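Putative modification methylase (PDB 2ZIG) probably methylates cytosine in DNA at its exocyclic N4, using S-adenosyl-L-methionine as the methyl donor. Local coordinates at residues T46-W51 / I95-V100; N132-H137 / I170-K175; Q203-I208 / A225-R230; F220-A225 / T249-A254. All blocks are in the same frame, centred on the assembly; numbering follows the deposited sequence.

Interaction 1. Residues T46-W51 / I95-V100; sequences TSPPYW and IVVGDV
V100 meets Y50 flat on: its CG2 lies 3.4 Å from the centroid of the Y50 ring, 6° off the normal, a CH-pi contact over the middle of the face. The second branch lies nearer the phenol end, V100 CG1 standing 3.3 Å from Y50 CE2. Y50 gets there because CG is anti to the backbone N (chi1 -169°), which sends the ring toward the other segment; F72 of helix 66-86 meets the same ring edge-to-face. Were Y50 an alanine, both V100 methyls would probably lose the ring they rest on. At the other end T46, the last residue of strand 41-46, pairs in parallel with I95, and V96 N donates to T46 O at 2.8 Å (161° at the hydrogen). P48 fills the middle, its CD 3.7 Å from I95 CG2 and its CG 3.8 Å from V97 CG1, while S47 OG lies 3.0 Å from V96 O. T46 OG1 bonds to D241. S47-Y50 spells SPPY, the motif IV sequence of N4-cytosine methyltransferases, consistent with a place beside the active site. One clear backbone bond and several apolar contacts hold the loop against strand 91-97 and the turn after it, so the chemistry implies positioning by shape more than charge.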
loop_
_atom_site.group_PDB
_atom_site.type_symbol
_atom_site.label_atom_id
_atom_site.label_comp_id
_atom_site.label_asym_id
_atom_site.label_seq_id
_atom_site.Cartn_x
_atom_site.Cartn_y
_atom_site.Cartn_z
ATOM N N THR B 46 14.655 1.390 -7.423
ATOM C CA THR B 46 14.187 1.284 -8.792
ATOM C C THR B 46 12.679 1.375 -8.936
ATOM O O THR B 46 11.931 1.325 -7.963
ATOM C CB THR B 46 14.658 -0.050 -9.421
ATOM O OG1 THR B 46 14.313 -0.078 -10.812
ATOM C CG2 THR B 46 13.998 -1.229 -8.716
ATOM N N SER B 47 12.250 1.504 -10.180
ATOM C CA SER B 47 10.843 1.579 -10.512
ATOM C C SER B 47 10.604 0.528 -11.594
ATOM O O SER B 47 11.325 0.480 -12.596
ATOM C CB SER B 47 10.510 2.970 -11.049
ATOM O OG SER B 47 9.119 3.111 -11.260
ATOM N N PRO B 48 9.601 -0.340 -11.399
ATOM C CA PRO B 48 9.322 -1.370 -12.404
ATOM C C PRO B 48 8.982 -0.719 -13.741
ATOM O O PRO B 48 8.252 0.263 -13.794
ATOM C CB PRO B 48 8.156 -2.145 -11.796
ATOM C CG PRO B 48 7.471 -1.117 -10.930
ATOM C CD PRO B 48 8.621 -0.379 -10.301
ATOM N N PRO B 49 9.530 -1.255 -14.840
ATOM C CA PRO B 49 9.277 -0.710 -16.177
ATOM C C PRO B 49 7.870 -1.040 -16.627
ATOM O O PRO B 49 7.686 -1.881 -17.503
ATOM C CB PRO B 49 10.321 -1.421 -17.028
ATOM C CG PRO B 49 10.335 -2.790 -16.412
ATOM C CD PRO B 49 10.340 -2.485 -14.920
ATOM N N TYR B 50 6.870 -0.389 -16.047
ATOM C CA TYR B 50 5.509 -0.715 -16.439
ATOM C C TYR B 50 5.173 -0.371 -17.878
ATOM O O TYR B 50 4.395 -1.080 -18.515
ATOM C CB TYR B 50 4.473 -0.059 -15.527
ATOM C CG TYR B 50 3.097 -0.631 -15.790
ATOM C CD1 TYR B 50 2.775 -1.925 -15.376
ATOM C CD2 TYR B 50 2.152 0.079 -16.530
ATOM C CE1 TYR B 50 1.549 -2.500 -15.696
ATOM C CE2 TYR B 50 0.920 -0.488 -16.858
ATOM C CZ TYR B 50 0.626 -1.778 -16.437
ATOM O OH TYR B 50 -0.591 -2.344 -16.748
ATOM N N TRP B 51 5.745 0.709 -18.395
ATOM C CA TRP B 51 5.466 1.092 -19.774
ATOM C C TRP B 51 5.774 -0.084 -20.707
ATOM O O TRP B 51 5.368 -0.097 -21.870
ATOM C CB TRP B 51 6.299 2.314 -20.172
ATOM C CG TRP B 51 7.767 2.066 -20.167
ATOM C CD1 TRP B 51 8.582 1.976 -19.076
ATOM C CD2 TRP B 51 8.596 1.836 -21.311
ATOM N NE1 TRP B 51 9.870 1.704 -19.469
ATOM C CE2 TRP B 51 9.907 1.611 -20.836
ATOM C CE3 TRP B 51 8.357 1.796 -22.693
ATOM C CZ2 TRP B 51 10.983 1.348 -21.696
ATOM C CZ3 TRP B 51 9.428 1.534 -23.550
ATOM C CH2 TRP B 51 10.725 1.312 -23.045
ATOM N N ILE B 95 11.467 -0.141 -3.896
ATOM C CA ILE B 95 10.742 -0.080 -5.161
ATOM C C ILE B 95 9.696 1.039 -5.192
ATOM O O ILE B 95 8.740 1.037 -4.413
ATOM C CB ILE B 95 10.049 -1.430 -5.445
ATOM C CG1 ILE B 95 11.074 -2.571 -5.334
ATOM C CG2 ILE B 95 9.449 -1.421 -6.829
ATOM C CD1 ILE B 95 10.474 -3.967 -5.406
ATOM N N VAL B 96 9.894 1.999 -6.090
ATOM C CA VAL B 96 8.968 3.119 -6.233
ATOM C C VAL B 96 7.929 2.678 -7.254
ATOM O O VAL B 96 8.225 2.551 -8.443
ATOM C CB VAL B 96 9.704 4.375 -6.720
ATOM C CG1 VAL B 96 8.726 5.538 -6.846
ATOM C CG2 VAL B 96 10.838 4.712 -5.743
ATOM N N VAL B 97 6.712 2.433 -6.769
ATOM C CA VAL B 97 5.620 1.943 -7.610
ATOM C C VAL B 97 4.329 2.726 -7.466
ATOM O O VAL B 97 3.878 2.972 -6.355
ATOM C CB VAL B 97 5.213 0.489 -7.248
ATOM C CG1 VAL B 97 4.698 -0.208 -8.473
ATOM C CG2 VAL B 97 6.348 -0.245 -6.603
ATOM N N GLY B 98 3.728 3.079 -8.598
ATOM C CA GLY B 98 2.450 3.762 -8.584
ATOM C C GLY B 98 1.458 2.727 -9.094
ATOM O O GLY B 98 1.780 1.995 -10.034
ATOM N N ASP B 99 0.278 2.621 -8.495
ATOM C CA ASP B 99 -0.671 1.632 -8.981
ATOM C C ASP B 99 -1.250 2.033 -10.337
ATOM O O ASP B 99 -1.602 3.192 -10.571
ATOM C CB ASP B 99 -1.758 1.368 -7.930
ATOM C CG ASP B 99 -1.223 0.553 -6.757
ATOM O OD1 ASP B 99 -0.063 0.118 -6.862
ATOM O OD2 ASP B 99 -1.928 0.340 -5.748
ATOM N N VAL B 100 -1.325 1.058 -11.235
ATOM C CA VAL B 100 -1.799 1.276 -12.596
ATOM C C VAL B 100 -3.302 1.279 -12.795
ATOM O O VAL B 100 -3.947 0.236 -12.774
ATOM C CB VAL B 100 -1.190 0.233 -13.529
ATOM C CG1 VAL B 100 -1.651 0.478 -14.958
ATOM C CG2 VAL B 100 0.335 0.284 -13.417
#

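Interaction 2. Residues N132-H137 / I170-K175; sequences NPIIWH and ILMQRK
M172 turns sharply at its second torsion (chi2 -85°), and this bend carries the thioether back across the strand pair to I134. I134 answers with CG1 anti to its own carbonyl carbon and the rest of the chain extended, which sends CD1 out to the methionine methyl. The result is tight: I134 CD1 and M172 CE are 3.3 Å apart, closer than usual van der Waals contact. On its way M172 also passes the backbone, CG lying 3.3 Å from N132 O.

The evidence for pairing is in the backbone. I134 and I170 form an antiparallel hydrogen-bonded pair, with I134 N to I170 O at 2.9 Å and I170 N to I134 O at 2.8 Å. The two bonds differ in approach: the donor at I134 O arrives almost in line with the carbonyl, whereas at I170 O the C=O...N angle is 138°, the donor tilted from the carbonyl plane. The side chains of this pair share a face of the sheet, CB to CB 4.0 Å, and I170 CD1 continues to W136 CB at 4.2 Å. P133 CB closes on I170 O at 3.2 Å. I134 also packs on I163 of the second subunit, and P133 on Y169 of that subunit, placing the pair near the dimer interface.

The strand axes run 163° apart. Strand 167-174 opposes 129-137 on one flank and 91-97 on the other, and it is the one reversed strand of an otherwise parallel sheet, the hallmark of the Rossmann-like fold of S-adenosylmethionine-dependent methyltransferases.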
loop_
_atom_site.group_PDB
_atom_site.type_symbol
_atom_site.label_atom_id
_atom_site.label_comp_id
_atom_site.label_asym_id
_atom_site.label_seq_id
_atom_site.Cartn_x
_atom_site.Cartn_y
_atom_site.Cartn_z
ATOM N N ASN B 132 7.792 -1.098 6.477
ATOM C CA ASN B 132 6.742 -0.160 6.127
ATOM C C ASN B 132 7.137 0.666 4.913
ATOM O O ASN B 132 8.263 1.142 4.800
ATOM C CB ASN B 132 6.425 0.769 7.301
ATOM C CG ASN B 132 5.298 0.245 8.154
ATOM O OD1 ASN B 132 4.370 -0.378 7.644
ATOM N ND2 ASN B 132 5.359 0.504 9.452
ATOM N N PRO B 133 6.213 0.838 3.973
ATOM C CA PRO B 133 6.587 1.635 2.807
ATOM C C PRO B 133 6.491 3.088 3.194
ATOM O O PRO B 133 6.013 3.417 4.282
ATOM C CB PRO B 133 5.512 1.275 1.795
ATOM C CG PRO B 133 4.308 1.174 2.679
ATOM C CD PRO B 133 4.830 0.351 3.852
ATOM N N ILE B 134 6.960 3.946 2.298
ATOM C CA ILE B 134 6.862 5.381 2.482
ATOM C C ILE B 134 5.880 5.808 1.381
ATOM O O ILE B 134 5.948 5.314 0.246
ATOM C CB ILE B 134 8.220 6.088 2.287
ATOM C CG1 ILE B 134 9.106 5.859 3.520
ATOM C CG2 ILE B 134 8.002 7.587 2.067
ATOM C CD1 ILE B 134 10.530 6.396 3.378
ATOM N N ILE B 135 4.951 6.690 1.735
ATOM C CA ILE B 135 3.960 7.173 0.795
ATOM C C ILE B 135 4.468 8.427 0.115
ATOM O O ILE B 135 4.722 9.432 0.765
ATOM C CB ILE B 135 2.621 7.525 1.487
ATOM C CG1 ILE B 135 2.040 6.285 2.166
ATOM C CG2 ILE B 135 1.627 8.086 0.446
ATOM C CD1 ILE B 135 2.015 5.057 1.269
ATOM N N TRP B 136 4.623 8.367 -1.197
ATOM C CA TRP B 136 5.069 9.535 -1.920
ATOM C C TRP B 136 3.854 10.310 -2.400
ATOM O O TRP B 136 3.213 9.919 -3.376
ATOM C CB TRP B 136 5.925 9.129 -3.117
ATOM C CG TRP B 136 6.323 10.292 -3.980
ATOM C CD1 TRP B 136 6.503 11.596 -3.586
ATOM C CD2 TRP B 136 6.647 10.246 -5.373
ATOM N NE1 TRP B 136 6.923 12.356 -4.653
ATOM C CE2 TRP B 136 7.018 11.553 -5.761
ATOM C CE3 TRP B 136 6.663 9.223 -6.332
ATOM C CZ2 TRP B 136 7.397 11.864 -7.068
ATOM C CZ3 TRP B 136 7.043 9.533 -7.634
ATOM C CH2 TRP B 136 7.403 10.844 -7.987
ATOM N N HIS B 137 3.530 11.402 -1.710
ATOM C CA HIS B 137 2.396 12.220 -2.111
ATOM C C HIS B 137 2.908 13.049 -3.276
ATOM O O HIS B 137 3.441 14.145 -3.112
ATOM C CB HIS B 137 1.923 13.114 -0.966
ATOM C CG HIS B 137 0.535 13.636 -1.159
ATOM N ND1 HIS B 137 -0.105 14.421 -0.225
ATOM C CD2 HIS B 137 -0.344 13.469 -2.175
ATOM C CE1 HIS B 137 -1.319 14.713 -0.657
ATOM N NE2 HIS B 137 -1.489 14.147 -1.837
ATOM N N ILE B 170 6.506 3.602 -1.899
ATOM C CA ILE B 170 7.929 3.310 -1.878
ATOM C C ILE B 170 8.066 2.099 -0.988
ATOM O O ILE B 170 8.113 2.217 0.227
ATOM C CB ILE B 170 8.760 4.484 -1.330
ATOM C CG1 ILE B 170 8.563 5.707 -2.230
ATOM C CG2 ILE B 170 10.249 4.110 -1.311
ATOM C CD1 ILE B 170 9.288 6.959 -1.744
ATOM N N LEU B 171 8.086 0.929 -1.624
ATOM C CA LEU B 171 8.197 -0.350 -0.933
ATOM C C LEU B 171 9.596 -0.580 -0.389
ATOM O O LEU B 171 10.583 -0.258 -1.035
ATOM C CB LEU B 171 7.815 -1.478 -1.887
ATOM C CG LEU B 171 6.442 -1.290 -2.546
ATOM C CD1 LEU B 171 6.186 -2.401 -3.558
ATOM C CD2 LEU B 171 5.373 -1.289 -1.473
ATOM N N MET B 172 9.668 -1.142 0.809
ATOM C CA MET B 172 10.941 -1.420 1.458
ATOM C C MET B 172 11.017 -2.916 1.749
ATOM O O MET B 172 10.269 -3.439 2.581
ATOM C CB MET B 172 11.035 -0.627 2.761
ATOM C CG MET B 172 10.777 0.864 2.606
ATOM S SD MET B 172 12.242 1.779 2.134
ATOM C CE MET B 172 11.672 3.473 2.337
ATOM N N GLN B 173 11.920 -3.597 1.053
ATOM C CA GLN B 173 12.092 -5.029 1.222
ATOM C C GLN B 173 13.519 -5.322 1.650
ATOM O O GLN B 173 14.455 -5.159 0.867
ATOM C CB GLN B 173 11.761 -5.736 -0.087
ATOM C CG GLN B 173 10.337 -5.464 -0.557
ATOM C CD GLN B 173 9.310 -5.942 0.441
ATOM O OE1 GLN B 173 8.477 -5.168 0.920
ATOM N NE2 GLN B 173 9.362 -7.233 0.767
ATOM N N ARG B 174 13.677 -5.756 2.897
ATOM C CA ARG B 174 14.995 -6.038 3.452
ATOM C C ARG B 174 15.397 -7.500 3.416
ATOM O O ARG B 174 14.587 -8.385 3.686
ATOM C CB ARG B 174 15.061 -5.535 4.898
ATOM C CG ARG B 174 16.436 -5.630 5.540
ATOM C CD ARG B 174 16.506 -4.813 6.825
ATOM N NE ARG B 174 15.597 -5.312 7.853
ATOM C CZ ARG B 174 15.334 -4.678 8.994
ATOM N NH1 ARG B 174 14.494 -5.203 9.875
ATOM N NH2 ARG B 174 15.903 -3.510 9.254
ATOM N N LYS B 175 16.657 -7.745 3.068
ATOM C CA LYS B 175 17.183 -9.101 3.034
ATOM C C LYS B 175 17.670 -9.397 4.441
ATOM O O LYS B 175 18.610 -8.768 4.922
ATOM C CB LYS B 175 18.361 -9.223 2.067
ATOM C CG LYS B 175 19.029 -10.600 2.119
ATOM C CD LYS B 175 20.199 -10.710 1.161
ATOM C CE LYS B 175 20.803 -12.102 1.208
ATOM N NZ LYS B 175 21.928 -12.257 0.249
#

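Interaction 3. Residues Q203-I208 / A225-R230; sequences QIWDDI and AERLVR
R227 reaches from helix 222-232 across the W205 ring to D207, joining the helix layer of this alpha/beta fold to the short strand 204-205, outermost in this chain's sheet, and the loop after it. The motif is an end-on, bidentate arginine-aspartate salt bridge, with the arginine's aliphatic stem riding over a tryptophan.

The tight part is the stem. R227 CD sits over the six-membered ring of W205, 3.4 Å from its centroid, and R227 CG is 3.5 Å from W205 CH2. L228 adds CD2 at 3.6 Å from the same CH2. The chain then bends at its third torsion (chi3 -74°), which swings the guanidinium over the five-membered ring; CZ is 4.9 Å from that centroid, a cation-pi contact in which the two planes stand 78° apart, so the group meets the indole with its edge and does not lie flat on it. W205 is tied down by NE1 bonding to F200 O.

The looser, partly exposed side is the carboxylate of D207. NH1 and NH2 of R227 each hold one oxygen, but the planes are twisted by 46°, and E223 offers NH2 only a long, weak ion pair. A leucine in place of R227 would probably leave the D207 carboxylate without its charged mate, while W205 would lose the cation over its face.

OD1 of D207 uses its syn lone pair toward NH1 at 3.0 Å; OD2 is met by NH2, also at 3.0 Å, from above the carboxylate plane, while I208 CD1 lies over the guanidinium face 3.5 Å from CZ.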
loop_
_atom_site.group_PDB
_atom_site.type_symbol
_atom_site.label_atom_id
_atom_site.label_comp_id
_atom_site.label_asym_id
_atom_site.label_seq_id
_atom_site.Cartn_x
_atom_site.Cartn_y
_atom_site.Cartn_z
ATOM N N GLN B 203 6.766 8.562 7.329
ATOM C CA GLN B 203 6.068 7.698 6.397
ATOM C C GLN B 203 5.440 8.368 5.178
ATOM O O GLN B 203 5.066 7.687 4.229
ATOM C CB GLN B 203 5.030 6.844 7.147
ATOM C CG GLN B 203 4.322 5.838 6.250
ATOM C CD GLN B 203 3.816 4.606 6.987
ATOM O OE1 GLN B 203 3.257 4.697 8.078
ATOM N NE2 GLN B 203 3.992 3.451 6.374
ATOM N N ILE B 204 5.330 9.691 5.185
ATOM C CA ILE B 204 4.751 10.380 4.034
ATOM C C ILE B 204 5.643 11.530 3.563
ATOM O O ILE B 204 6.061 12.377 4.359
ATOM C CB ILE B 204 3.333 10.925 4.366
ATOM C CG1 ILE B 204 2.419 9.761 4.751
ATOM C CG2 ILE B 204 2.735 11.660 3.157
ATOM C CD1 ILE B 204 0.993 10.175 5.095
ATOM N N TRP B 205 5.967 11.525 2.272
ATOM C CA TRP B 205 6.782 12.579 1.675
ATOM C C TRP B 205 5.860 13.417 0.796
ATOM O O TRP B 205 5.367 12.937 -0.228
ATOM C CB TRP B 205 7.908 11.987 0.814
ATOM C CG TRP B 205 9.010 11.325 1.604
ATOM C CD1 TRP B 205 9.148 11.308 2.965
ATOM C CD2 TRP B 205 10.144 10.621 1.078
ATOM N NE1 TRP B 205 10.291 10.643 3.316
ATOM C CE2 TRP B 205 10.924 10.210 2.180
ATOM C CE3 TRP B 205 10.576 10.295 -0.216
ATOM C CZ2 TRP B 205 12.122 9.483 2.029
ATOM C CZ3 TRP B 205 11.759 9.575 -0.369
ATOM C CH2 TRP B 205 12.519 9.176 0.750
ATOM N N ASP B 206 5.623 14.664 1.189
ATOM C CA ASP B 206 4.738 15.529 0.414
ATOM C C ASP B 206 5.447 16.765 -0.112
ATOM O O ASP B 206 4.805 17.686 -0.626
ATOM C CB ASP B 206 3.536 15.948 1.268
ATOM C CG ASP B 206 3.925 16.838 2.435
ATOM O OD1 ASP B 206 5.133 16.978 2.715
ATOM O OD2 ASP B 206 3.015 17.394 3.085
ATOM N N ASP B 207 6.770 16.774 0.002
ATOM C CA ASP B 207 7.565 17.914 -0.444
ATOM C C ASP B 207 8.338 17.661 -1.738
ATOM O O ASP B 207 9.266 18.399 -2.059
ATOM C CB ASP B 207 8.539 18.324 0.661
ATOM C CG ASP B 207 9.472 17.191 1.070
ATOM O OD1 ASP B 207 9.171 16.014 0.763
ATOM O OD2 ASP B 207 10.505 17.475 1.717
ATOM N N ILE B 208 7.966 16.617 -2.475
ATOM C CA ILE B 208 8.630 16.310 -3.735
ATOM C C ILE B 208 7.578 15.996 -4.797
ATOM O O ILE B 208 7.156 14.847 -4.950
ATOM C CB ILE B 208 9.567 15.096 -3.610
ATOM C CG1 ILE B 208 10.605 15.336 -2.519
ATOM C CG2 ILE B 208 10.263 14.850 -4.937
ATOM C CD1 ILE B 208 11.504 14.135 -2.282
ATOM N N ALA B 225 15.381 10.055 -5.326
ATOM C CA ALA B 225 16.404 9.011 -5.324
ATOM C C ALA B 225 17.545 9.376 -4.373
ATOM O O ALA B 225 18.051 8.525 -3.636
ATOM C CB ALA B 225 16.944 8.794 -6.739
ATOM N N GLU B 226 17.954 10.642 -4.381
ATOM C CA GLU B 226 19.050 11.056 -3.508
ATOM C C GLU B 226 18.694 10.849 -2.046
ATOM O O GLU B 226 19.531 10.460 -1.248
ATOM C CB GLU B 226 19.418 12.518 -3.753
ATOM C CG GLU B 226 19.991 12.763 -5.126
ATOM C CD GLU B 226 20.266 14.224 -5.382
ATOM O OE1 GLU B 226 19.365 15.045 -5.112
ATOM O OE2 GLU B 226 21.370 14.556 -5.860
ATOM N N ARG B 227 17.445 11.117 -1.701
ATOM C CA ARG B 227 16.979 10.953 -0.332
ATOM C C ARG B 227 17.085 9.477 0.081
ATOM O O ARG B 227 17.546 9.162 1.176
ATOM C CB ARG B 227 15.535 11.459 -0.238
ATOM C CG ARG B 227 14.993 11.643 1.161
ATOM C CD ARG B 227 13.631 12.365 1.143
ATOM N NE ARG B 227 13.741 13.797 0.851
ATOM C CZ ARG B 227 12.732 14.663 0.943
ATOM N NH1 ARG B 227 11.518 14.251 1.312
ATOM N NH2 ARG B 227 12.942 15.954 0.704
ATOM N N LEU B 228 16.682 8.572 -0.804
ATOM C CA LEU B 228 16.735 7.143 -0.500
ATOM C C LEU B 228 18.180 6.662 -0.341
ATOM O O LEU B 228 18.499 5.934 0.601
ATOM C CB LEU B 228 16.008 6.349 -1.593
ATOM C CG LEU B 228 14.492 6.621 -1.612
ATOM C CD1 LEU B 228 13.842 6.032 -2.876
ATOM C CD2 LEU B 228 13.862 6.025 -0.339
ATOM N N VAL B 229 19.054 7.086 -1.250
ATOM C CA VAL B 229 20.456 6.703 -1.168
ATOM C C VAL B 229 21.031 7.134 0.183
ATOM O O VAL B 229 21.659 6.337 0.881
ATOM C CB VAL B 229 21.290 7.350 -2.300
ATOM C CG1 VAL B 229 22.783 7.104 -2.061
ATOM C CG2 VAL B 229 20.890 6.766 -3.645
ATOM N N ARG B 230 20.801 8.389 0.562
ATOM C CA ARG B 230 21.321 8.906 1.827
ATOM C C ARG B 230 20.761 8.192 3.046
ATOM O O ARG B 230 21.433 8.091 4.072
ATOM C CB ARG B 230 21.030 10.403 1.946
ATOM C CG ARG B 230 21.647 11.236 0.828
ATOM C CD ARG B 230 21.383 12.702 1.053
ATOM N NE ARG B 230 21.938 13.141 2.329
ATOM C CZ ARG B 230 21.645 14.296 2.909
ATOM N NH1 ARG B 230 20.792 15.134 2.325
ATOM N NH2 ARG B 230 22.208 14.615 4.069
#

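Interaction 4. Residues F220-A225 / T249-A254; sequences FPLELA and TLIAAA
L222 and A252 make the tightest of the apolar contacts: L222 CD2 is 3.3 Å from A252 CB and 3.4 Å from A252 CA, both shorter than ordinary van der Waals spacing. The other branch of L222 puts CD1 3.9 Å from I251 CG2. A252 CB is shared, since A225 CB comes within 3.4 Å of it. These short alanine side chains bring the backbones close, the A225 and A252 CA atoms being 5.7 Å apart.

In the polar-aromatic contact, F220 has CG wedged between its backbone N and carbonyl carbon (chi1 55°), which aims the ring's edge at T249, and CZ stands 3.2 Å from OG1, close to the ring plane. Bonds to D241 and, weakly, V45 O hold that hydroxyl in place. F220 is about 4 Å, side chain to side chain, from T248, which binds S-adenosylmethionine in a structure of this protein, though none is bound to this chain.

Helix 248-255 follows the glycine-rich FAGTG loop, the cofactor motif of this methyltransferase class. The two helices meet here through apolar contacts alone, the T249 hydroxyl facing the F220 ring edge just before helix 222-232, which implies close fit, not polar pairing, as what joins them.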
loop_
_atom_site.group_PDB
_atom_site.type_symbol
_atom_site.label_atom_id
_atom_site.label_comp_id
_atom_site.label_asym_id
_atom_site.label_seq_id
_atom_site.Cartn_x
_atom_site.Cartn_y
_atom_site.Cartn_z
ATOM N N PHE B 220 10.745 8.952 -11.455
ATOM C CA PHE B 220 10.832 9.708 -10.217
ATOM C C PHE B 220 11.955 10.737 -10.230
ATOM O O PHE B 220 12.970 10.559 -10.900
ATOM C CB PHE B 220 10.951 8.765 -9.005
ATOM C CG PHE B 220 12.093 7.794 -9.081
ATOM C CD1 PHE B 220 13.402 8.216 -8.889
ATOM C CD2 PHE B 220 11.854 6.447 -9.322
ATOM C CE1 PHE B 220 14.465 7.306 -8.936
ATOM C CE2 PHE B 220 12.906 5.532 -9.369
ATOM C CZ PHE B 220 14.213 5.964 -9.177
ATOM N N PRO B 221 11.767 11.849 -9.503
ATOM C CA PRO B 221 12.747 12.932 -9.412
ATOM C C PRO B 221 14.071 12.486 -8.808
ATOM O O PRO B 221 14.126 11.553 -7.996
ATOM C CB PRO B 221 12.051 13.955 -8.520
ATOM C CG PRO B 221 10.612 13.719 -8.795
ATOM C CD PRO B 221 10.532 12.218 -8.796
ATOM N N LEU B 222 15.136 13.175 -9.201
ATOM C CA LEU B 222 16.460 12.880 -8.692
ATOM C C LEU B 222 16.419 13.031 -7.164
ATOM O O LEU B 222 16.941 12.196 -6.427
ATOM C CB LEU B 222 17.472 13.862 -9.272
ATOM C CG LEU B 222 18.907 13.396 -9.525
ATOM C CD1 LEU B 222 19.808 14.620 -9.495
ATOM C CD2 LEU B 222 19.357 12.391 -8.479
ATOM N N GLU B 223 15.782 14.098 -6.697
ATOM C CA GLU B 223 15.702 14.354 -5.271
ATOM C C GLU B 223 15.152 13.185 -4.465
ATOM O O GLU B 223 15.612 12.915 -3.355
ATOM C CB GLU B 223 14.872 15.607 -4.997
ATOM C CG GLU B 223 14.600 15.811 -3.523
ATOM C CD GLU B 223 14.065 17.189 -3.210
ATOM O OE1 GLU B 223 13.153 17.662 -3.930
ATOM O OE2 GLU B 223 14.552 17.795 -2.229
ATOM N N LEU B 224 14.162 12.499 -5.013
ATOM C CA LEU B 224 13.572 11.355 -4.331
ATOM C C LEU B 224 14.610 10.228 -4.259
ATOM O O LEU B 224 14.719 9.528 -3.254
ATOM C CB LEU B 224 12.321 10.898 -5.083
ATOM C CG LEU B 224 11.427 9.810 -4.472
ATOM C CD1 LEU B 224 10.079 9.831 -5.152
ATOM C CD2 LEU B 224 12.065 8.446 -4.632
ATOM N N ALA B 225 15.381 10.055 -5.326
ATOM C CA ALA B 225 16.404 9.011 -5.324
ATOM C C ALA B 225 17.545 9.376 -4.373
ATOM O O ALA B 225 18.051 8.525 -3.636
ATOM C CB ALA B 225 16.944 8.794 -6.739
ATOM N N THR B 249 18.672 6.993 -10.650
ATOM C CA THR B 249 19.265 6.381 -9.472
ATOM C C THR B 249 20.788 6.357 -9.501
ATOM O O THR B 249 21.431 6.553 -8.476
ATOM C CB THR B 249 18.744 4.959 -9.277
ATOM O OG1 THR B 249 17.309 4.981 -9.232
ATOM C CG2 THR B 249 19.290 4.369 -7.978
ATOM N N LEU B 250 21.361 6.093 -10.668
ATOM C CA LEU B 250 22.815 6.061 -10.813
ATOM C C LEU B 250 23.344 7.456 -10.490
ATOM O O LEU B 250 24.335 7.611 -9.794
ATOM C CB LEU B 250 23.191 5.691 -12.256
ATOM C CG LEU B 250 23.212 4.227 -12.732
ATOM C CD1 LEU B 250 22.396 3.327 -11.836
ATOM C CD2 LEU B 250 22.707 4.176 -14.164
ATOM N N ILE B 251 22.666 8.473 -11.006
ATOM C CA ILE B 251 23.053 9.861 -10.778
ATOM C C ILE B 251 22.966 10.234 -9.299
ATOM O O ILE B 251 23.894 10.822 -8.754
ATOM C CB ILE B 251 22.163 10.796 -11.611
ATOM C CG1 ILE B 251 22.455 10.565 -13.095
ATOM C CG2 ILE B 251 22.388 12.242 -11.223
ATOM C CD1 ILE B 251 21.548 11.351 -14.025
ATOM N N ALA B 252 21.851 9.882 -8.659
ATOM C CA ALA B 252 21.646 10.165 -7.241
ATOM C C ALA B 252 22.745 9.489 -6.432
ATOM O O ALA B 252 23.289 10.069 -5.505
ATOM C CB ALA B 252 20.283 9.655 -6.789
ATOM N N ALA B 253 23.071 8.258 -6.792
ATOM C CA ALA B 253 24.110 7.510 -6.089
ATOM C C ALA B 253 25.480 8.186 -6.210
ATOM O O ALA B 253 26.149 8.450 -5.210
ATOM C CB ALA B 253 24.179 6.094 -6.640
ATOM N N ALA B 254 25.890 8.479 -7.436
ATOM C CA ALA B 254 27.184 9.107 -7.666
ATOM C C ALA B 254 27.315 10.498 -7.046
ATOM O O ALA B 254 28.381 10.864 -6.552
ATOM C CB ALA B 254 27.465 9.173 -9.151
#

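How the interactions relate
Interactions 1 and 2 are joined through the sheet, I95 O to L171 N 2.9 Å, and interactions 2 and 3 across the next strand, I135 N to Q203 O 2.7 Å. Helix 222-232 serves both interactions 3 and 4, which share A225 and have centres 10 Å apart. F220 and L224 tie this helix back to the sheet: V96 CB lies 4.0 Å from F220 CD2, and W136 CD2 3.5 Å from L224 CD1. Around the cofactor site, the side chain of T46 lies about 8 Å from those of E264 and A29, and that of W136 about 9 Å from that of T248, with interaction 4 closest. Interactions 2 and 3 reach the second subunit.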